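Local structure of Fe(2+) transporter FeoB (Escherichia coli, 3I8S) at residues G59-T64 with N101-L106; V93-L98 with N120-A125. The protein takes up ferrous iron across the inner membrane in a GTP-driven way, and this chain is its cytosolic N-terminal part, the G domain with its helical domain. All blocks are in the same frame, centred on the assembly; numbering follows the deposited sequence.

Interaction 1 of 2, residues G59-T64 with N101-L106; sequences GTYSLT and NLYLTL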
loop_
_atom_site.group_PDB
_atom_site.type_symbol
_atom_site.label_atom_id
_atom_site.label_comp_id
_atom_site.label_asym_id
_atom_site.label_seq_id
_atom_site.Cartn_x
_atom_site.Cartn_y
_atom_site.Cartn_z
ATOM N N GLY A 59 -10.214 4.983 -3.743
ATOM C CA GLY A 59 -10.129 3.537 -3.535
ATOM C C GLY A 59 -9.475 2.886 -4.727
ATOM O O GLY A 59 -9.729 3.267 -5.864
ATOM N N THR A 60 -8.641 1.873 -4.462
ATOM C CA THR A 60 -7.904 1.192 -5.495
ATOM C C THR A 60 -7.493 -0.239 -5.061
ATOM O O THR A 60 -7.268 -0.472 -3.884
ATOM C CB THR A 60 -6.638 2.007 -5.955
ATOM O OG1 THR A 60 -6.133 1.438 -7.161
ATOM C CG2 THR A 60 -5.523 2.057 -4.887
ATOM N N TYR A 61 -7.427 -1.139 -6.046
ATOM C CA TYR A 61 -6.982 -2.516 -5.837
ATOM C C TYR A 61 -5.440 -2.592 -5.812
ATOM O O TYR A 61 -4.869 -3.454 -5.161
ATOM C CB TYR A 61 -7.551 -3.440 -6.930
ATOM C CG TYR A 61 -6.939 -4.811 -6.875
ATOM C CD1 TYR A 61 -7.240 -5.694 -5.845
ATOM C CD2 TYR A 61 -6.049 -5.238 -7.875
ATOM C CE1 TYR A 61 -6.640 -6.958 -5.783
ATOM C CE2 TYR A 61 -5.443 -6.472 -7.802
ATOM C CZ TYR A 61 -5.764 -7.339 -6.799
ATOM O OH TYR A 61 -5.130 -8.564 -6.772
ATOM N N SER A 62 -4.783 -1.663 -6.520
ATOM C CA SER A 62 -3.346 -1.669 -6.670
ATOM C C SER A 62 -2.821 -0.278 -7.032
ATOM O O SER A 62 -3.603 0.646 -7.214
ATOM C CB SER A 62 -2.907 -2.674 -7.744
ATOM O OG SER A 62 -3.027 -2.148 -9.049
ATOM N N LEU A 63 -1.505 -0.182 -7.153
ATOM C CA LEU A 63 -0.837 1.025 -7.605
ATOM C C LEU A 63 -0.341 0.850 -9.045
ATOM O O LEU A 63 0.393 1.709 -9.567
ATOM C CB LEU A 63 0.337 1.338 -6.672
ATOM C CG LEU A 63 -0.041 1.663 -5.218
ATOM C CD1 LEU A 63 1.156 2.094 -4.400
ATOM C CD2 LEU A 63 -1.145 2.664 -5.082
ATOM N N THR A 64 -0.784 -0.212 -9.711
ATOM C CA THR A 64 -0.263 -0.603 -11.005
ATOM C C THR A 64 -1.117 -0.099 -12.154
ATOM O O THR A 64 -2.348 -0.183 -12.093
ATOM C CB THR A 64 -0.166 -2.147 -11.089
ATOM O OG1 THR A 64 0.772 -2.594 -10.106
ATOM C CG2 THR A 64 0.246 -2.569 -12.481
ATOM N N ASN A 101 -7.458 -7.888 -0.589
ATOM C CA ASN A 101 -7.037 -6.581 -0.086
ATOM C C ASN A 101 -5.528 -6.458 0.116
ATOM O O ASN A 101 -4.970 -5.344 0.040
ATOM C CB ASN A 101 -7.733 -6.225 1.239
ATOM C CG ASN A 101 -9.153 -5.693 1.044
ATOM O OD1 ASN A 101 -9.480 -4.616 1.544
ATOM N ND2 ASN A 101 -10.007 -6.441 0.309
ATOM N N LEU A 102 -4.858 -7.587 0.380
ATOM C CA LEU A 102 -3.443 -7.540 0.660
ATOM C C LEU A 102 -2.568 -7.227 -0.587
ATOM O O LEU A 102 -1.368 -6.974 -0.452
ATOM C CB LEU A 102 -2.969 -8.839 1.341
ATOM C CG LEU A 102 -3.273 -8.937 2.852
ATOM C CD1 LEU A 102 -2.803 -10.352 3.369
ATOM C CD2 LEU A 102 -2.628 -7.795 3.629
ATOM N N TYR A 103 -3.131 -7.307 -1.788
ATOM C CA TYR A 103 -2.304 -6.991 -2.976
ATOM C C TYR A 103 -1.801 -5.545 -2.864
ATOM O O TYR A 103 -0.608 -5.248 -3.014
ATOM C CB TYR A 103 -3.058 -7.245 -4.253
ATOM C CG TYR A 103 -2.157 -7.207 -5.460
ATOM C CD1 TYR A 103 -1.424 -8.322 -5.818
ATOM C CD2 TYR A 103 -1.994 -6.032 -6.210
ATOM C CE1 TYR A 103 -0.572 -8.299 -6.895
ATOM C CE2 TYR A 103 -1.150 -5.998 -7.309
ATOM C CZ TYR A 103 -0.424 -7.147 -7.628
ATOM O OH TYR A 103 0.412 -7.149 -8.705
ATOM N N LEU A 104 -2.721 -4.633 -2.587
ATOM C CA LEU A 104 -2.372 -3.234 -2.357
ATOM C C LEU A 104 -1.378 -3.057 -1.200
ATOM O O LEU A 104 -0.372 -2.409 -1.324
ATOM C CB LEU A 104 -3.632 -2.425 -2.053
ATOM C CG LEU A 104 -3.427 -0.921 -1.812
ATOM C CD1 LEU A 104 -2.734 -0.182 -2.974
ATOM C CD2 LEU A 104 -4.844 -0.270 -1.529
ATOM N N THR A 105 -1.674 -3.659 -0.064
ATOM C CA THR A 105 -0.794 -3.612 1.073
ATOM C C THR A 105 0.663 -3.975 0.724
ATOM O O THR A 105 1.607 -3.252 1.098
ATOM C CB THR A 105 -1.305 -4.544 2.190
ATOM O OG1 THR A 105 -2.736 -4.423 2.354
ATOM C CG2 THR A 105 -0.570 -4.204 3.480
ATOM N N LEU A 106 0.841 -5.077 0.028
ATOM C CA LEU A 106 2.185 -5.516 -0.355
ATOM C C LEU A 106 2.865 -4.487 -1.225
ATOM O O LEU A 106 4.045 -4.285 -1.101
ATOM C CB LEU A 106 2.215 -6.883 -0.988
ATOM C CG LEU A 106 2.563 -8.004 0.020
ATOM C CD1 LEU A 106 1.677 -7.991 1.224
ATOM C CD2 LEU A 106 2.564 -9.402 -0.691
HETATM O O HOH W 1 -5.571 -4.895 -3.109
HETATM O O HOH W 2 0.752 -5.262 -10.319
#

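Interaction 2 of 2, residues V93-L98 with N120-A125; sequences VDASNL and NMLDIA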
loop_
_atom_site.group_PDB
_atom_site.type_symbol
_atom_site.label_atom_id
_atom_site.label_comp_id
_atom_site.label_asym_id
_atom_site.label_seq_id
_atom_site.Cartn_x
_atom_site.Cartn_y
_atom_site.Cartn_z
ATOM N N VAL A 93 -7.866 -2.197 5.514
ATOM C CA VAL A 93 -7.919 -3.535 4.947
ATOM C C VAL A 93 -9.158 -4.243 5.421
ATOM O O VAL A 93 -9.413 -4.343 6.601
ATOM C CB VAL A 93 -6.642 -4.366 5.320
ATOM C CG1 VAL A 93 -6.827 -5.901 4.984
ATOM C CG2 VAL A 93 -5.411 -3.728 4.648
ATOM N N ASP A 94 -9.977 -4.669 4.473
ATOM C CA ASP A 94 -11.199 -5.456 4.709
ATOM C C ASP A 94 -10.877 -6.909 5.154
ATOM O O ASP A 94 -10.519 -7.723 4.325
ATOM C CB ASP A 94 -12.048 -5.431 3.423
ATOM C CG ASP A 94 -13.329 -6.266 3.499
ATOM O OD1 ASP A 94 -13.659 -6.832 4.576
ATOM O OD2 ASP A 94 -14.082 -6.367 2.462
ATOM N N ALA A 95 -11.039 -7.221 6.452
ATOM C CA ALA A 95 -10.825 -8.591 6.969
ATOM C C ALA A 95 -11.623 -9.705 6.248
ATOM O O ALA A 95 -11.208 -10.870 6.235
ATOM C CB ALA A 95 -11.079 -8.642 8.494
ATOM N N SER A 96 -12.765 -9.361 5.645
ATOM C CA SER A 96 -13.627 -10.344 5.023
ATOM C C SER A 96 -13.183 -10.688 3.602
ATOM O O SER A 96 -13.742 -11.598 2.993
ATOM C CB SER A 96 -15.087 -9.889 5.021
ATOM O OG SER A 96 -15.334 -8.817 4.159
ATOM N N ASN A 97 -12.190 -9.950 3.116
ATOM C CA ASN A 97 -11.602 -10.094 1.787
ATOM C C ASN A 97 -10.094 -9.860 1.858
ATOM O O ASN A 97 -9.490 -9.186 1.012
ATOM C CB ASN A 97 -12.281 -9.152 0.783
ATOM C CG ASN A 97 -13.734 -9.548 0.506
ATOM O OD1 ASN A 97 -14.014 -10.579 -0.168
ATOM N ND2 ASN A 97 -14.686 -8.737 1.009
ATOM N N LEU A 98 -9.487 -10.484 2.863
ATOM C CA LEU A 98 -8.091 -10.257 3.171
ATOM C C LEU A 98 -7.131 -10.493 2.008
ATOM O O LEU A 98 -6.288 -9.640 1.731
ATOM C CB LEU A 98 -7.697 -11.148 4.355
ATOM C CG LEU A 98 -6.293 -10.904 4.897
ATOM C CD1 LEU A 98 -6.072 -9.467 5.375
ATOM C CD2 LEU A 98 -5.991 -11.945 6.000
ATOM N N ASN A 120 -10.431 -3.738 9.223
ATOM C CA ASN A 120 -11.846 -3.444 9.274
ATOM C C ASN A 120 -12.762 -4.634 8.932
ATOM O O ASN A 120 -12.304 -5.683 8.510
ATOM C CB ASN A 120 -12.105 -2.339 8.214
ATOM C CG ASN A 120 -12.886 -1.224 8.742
ATOM O OD1 ASN A 120 -13.451 -1.293 9.840
ATOM N ND2 ASN A 120 -12.936 -0.151 7.980
ATOM N N MET A 121 -14.079 -4.439 9.061
ATOM C CA MET A 121 -15.078 -5.477 8.759
ATOM C C MET A 121 -14.853 -6.778 9.521
ATOM O O MET A 121 -15.094 -7.869 9.014
ATOM C CB MET A 121 -15.128 -5.754 7.246
ATOM C CG MET A 121 -15.083 -4.510 6.366
ATOM S SD MET A 121 -16.475 -3.399 6.637
ATOM C CE MET A 121 -16.203 -2.108 5.431
ATOM N N LEU A 122 -14.382 -6.641 10.760
ATOM C CA LEU A 122 -14.164 -7.765 11.651
ATOM C C LEU A 122 -15.452 -8.559 11.951
ATOM O O LEU A 122 -15.436 -9.779 12.090
ATOM C CB LEU A 122 -13.612 -7.218 12.967
ATOM C CG LEU A 122 -12.299 -6.451 12.820
ATOM C CD1 LEU A 122 -11.947 -5.756 14.164
ATOM C CD2 LEU A 122 -11.243 -7.426 12.386
ATOM N N ASP A 123 -16.556 -7.838 12.055
ATOM C CA ASP A 123 -17.883 -8.425 12.251
ATOM C C ASP A 123 -18.281 -9.318 11.062
ATOM O O ASP A 123 -18.771 -10.434 11.254
ATOM C CB ASP A 123 -18.925 -7.311 12.452
ATOM C CG ASP A 123 -19.071 -6.373 11.205
ATOM O OD1 ASP A 123 -18.056 -5.920 10.632
ATOM O OD2 ASP A 123 -20.231 -6.107 10.792
ATOM N N ILE A 124 -18.046 -8.827 9.843
ATOM C CA ILE A 124 -18.380 -9.562 8.625
ATOM C C ILE A 124 -17.540 -10.837 8.569
ATOM O O ILE A 124 -18.041 -11.903 8.311
ATOM C CB ILE A 124 -18.109 -8.713 7.370
ATOM C CG1 ILE A 124 -19.090 -7.540 7.301
ATOM C CG2 ILE A 124 -18.230 -9.554 6.099
ATOM C CD1 ILE A 124 -18.748 -6.541 6.187
ATOM N N ALA A 125 -16.252 -10.708 8.850
ATOM C CA ALA A 125 -15.342 -11.840 8.796
ATOM C C ALA A 125 -15.809 -12.953 9.765
ATOM O O ALA A 125 -15.859 -14.132 9.404
ATOM C CB ALA A 125 -13.900 -11.354 9.127
#

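Interaction 1 of 2, residues G59-T64 with N101-L106
Tyr61 and Tyr103 lie nearly parallel, their planes 6° apart, but they are offset so far that little of one ring lies over the other. The ring centroids of Tyr61 and Tyr103 are 5.2 Å apart. The phenol end of Tyr61 therefore meets the root of Tyr103, with Tyr61 OH 3.5 Å from Tyr103 CB. Ser62 CB sits in the plane of the Tyr103 ring at its edge, 3.8 Å from Tyr103 CE2. Leu104 makes the second half of the contact. Its CG is anti to the backbone N (chi1 -179°), which sends the two methyls in among the loop residues. Leu104 CD1 packs on Leu63 CD2 at 3.9 Å, and Leu104 CD2 rests 3.4 Å from Thr60 O.

No direct hydrogen bond joins the segments. Water 1 bridges instead, donating to Tyr61 O and accepting from Leu104 N at 2.9 Å, where the helix is kinked and this N-H has no bond to the preceding turn. Water 2 links Thr64 OG1 with Tyr103 OH.

The loop also holds its own shape. Thr60 OG1 donates to Ser62 O at 2.7 Å in the carbonyl plane. Ser62 OG accepts from Thr64 N at 3.0 Å, closing an ST turn. Further out, Tyr249 bonds to Tyr61 OH and stacks on Tyr103, Gln107 accepts from Leu63 N, and Thr60 pairs through its backbone with Gly10. Segment 59-64 begins at the glycine of the DxxG motif of the GTPase fold; this Gly59 is a predicted GTP-binding residue. Such a segment belongs to the switch II region of G domains, here packed on helix 98-111.

Interaction 2 of 2, residues V93-L98 with N120-A125
Asp94 and Met121 meet where strands 88-94 and 115-120 end side by side. From CB the Asp94 chain continues to CG, set opposite the backbone N (chi1 177°), which carries the carboxylate across the start of the Met121 side chain. Asp94 CG lies 3.8 Å from Met121 CG. Asp94 OD1 comes closer, 3.2 Å from Met121 CB, and accepts from two donors. Ser96 N reaches it from above the carboxylate plane, making an Asx turn. Ser96 OG bonds to Asp94 OD1 on the syn side at 2.6 Å. Asp94 OD2 accepts from Asn97 ND2 in a nearly straight bond (175°). With an alanine in place of Asp94, Ser96 N, Ser96 OG and Asn97 ND2 would lose this acceptor, and the turn is likely to be held less firmly beside Met121.

The backbones are joined by two parallel-strand bonds. Asn120 N donates to Val93 O at 2.9 Å, and Ala95 N returns a bond to Asn120 O. Beyond the strands, Ala95 CB packs on Ala125 CB at 4.0 Å and on Leu122. Ser96 CB presses on Ile124 CG2 at 3.3 Å, a tight approach for two carbons.

Asn120 ND2 bonds weakly to Ser14 O of the P-loop. Residues Asn120 to Asp123 bind GTP and form the NxxD sequence, the G4 motif that reads guanine in G domains.

Interactions 1 and 2 lie 15 Å apart, centre to centre, within the G domain. Their segments alternate along the chain: 59-64, 93-98, 101-106, 120-125. Strand 88-94 leads through its turn into helix 98-111, so one strand-turn-helix unit serves both contacts. They touch directly where Asn101 OD1 probably bonds to Asp94 N at 3.0 Å and where Thr105 and Asn101 pack on Val93. Interaction 1 places the loop after strand 51-56 on the helix, near the phosphate-binding P-loop. Interaction 2 joins neighbouring parallel strands of the central sheet at the guanine-binding loop. The same helix thus connects surroundings of two parts of the nucleotide site.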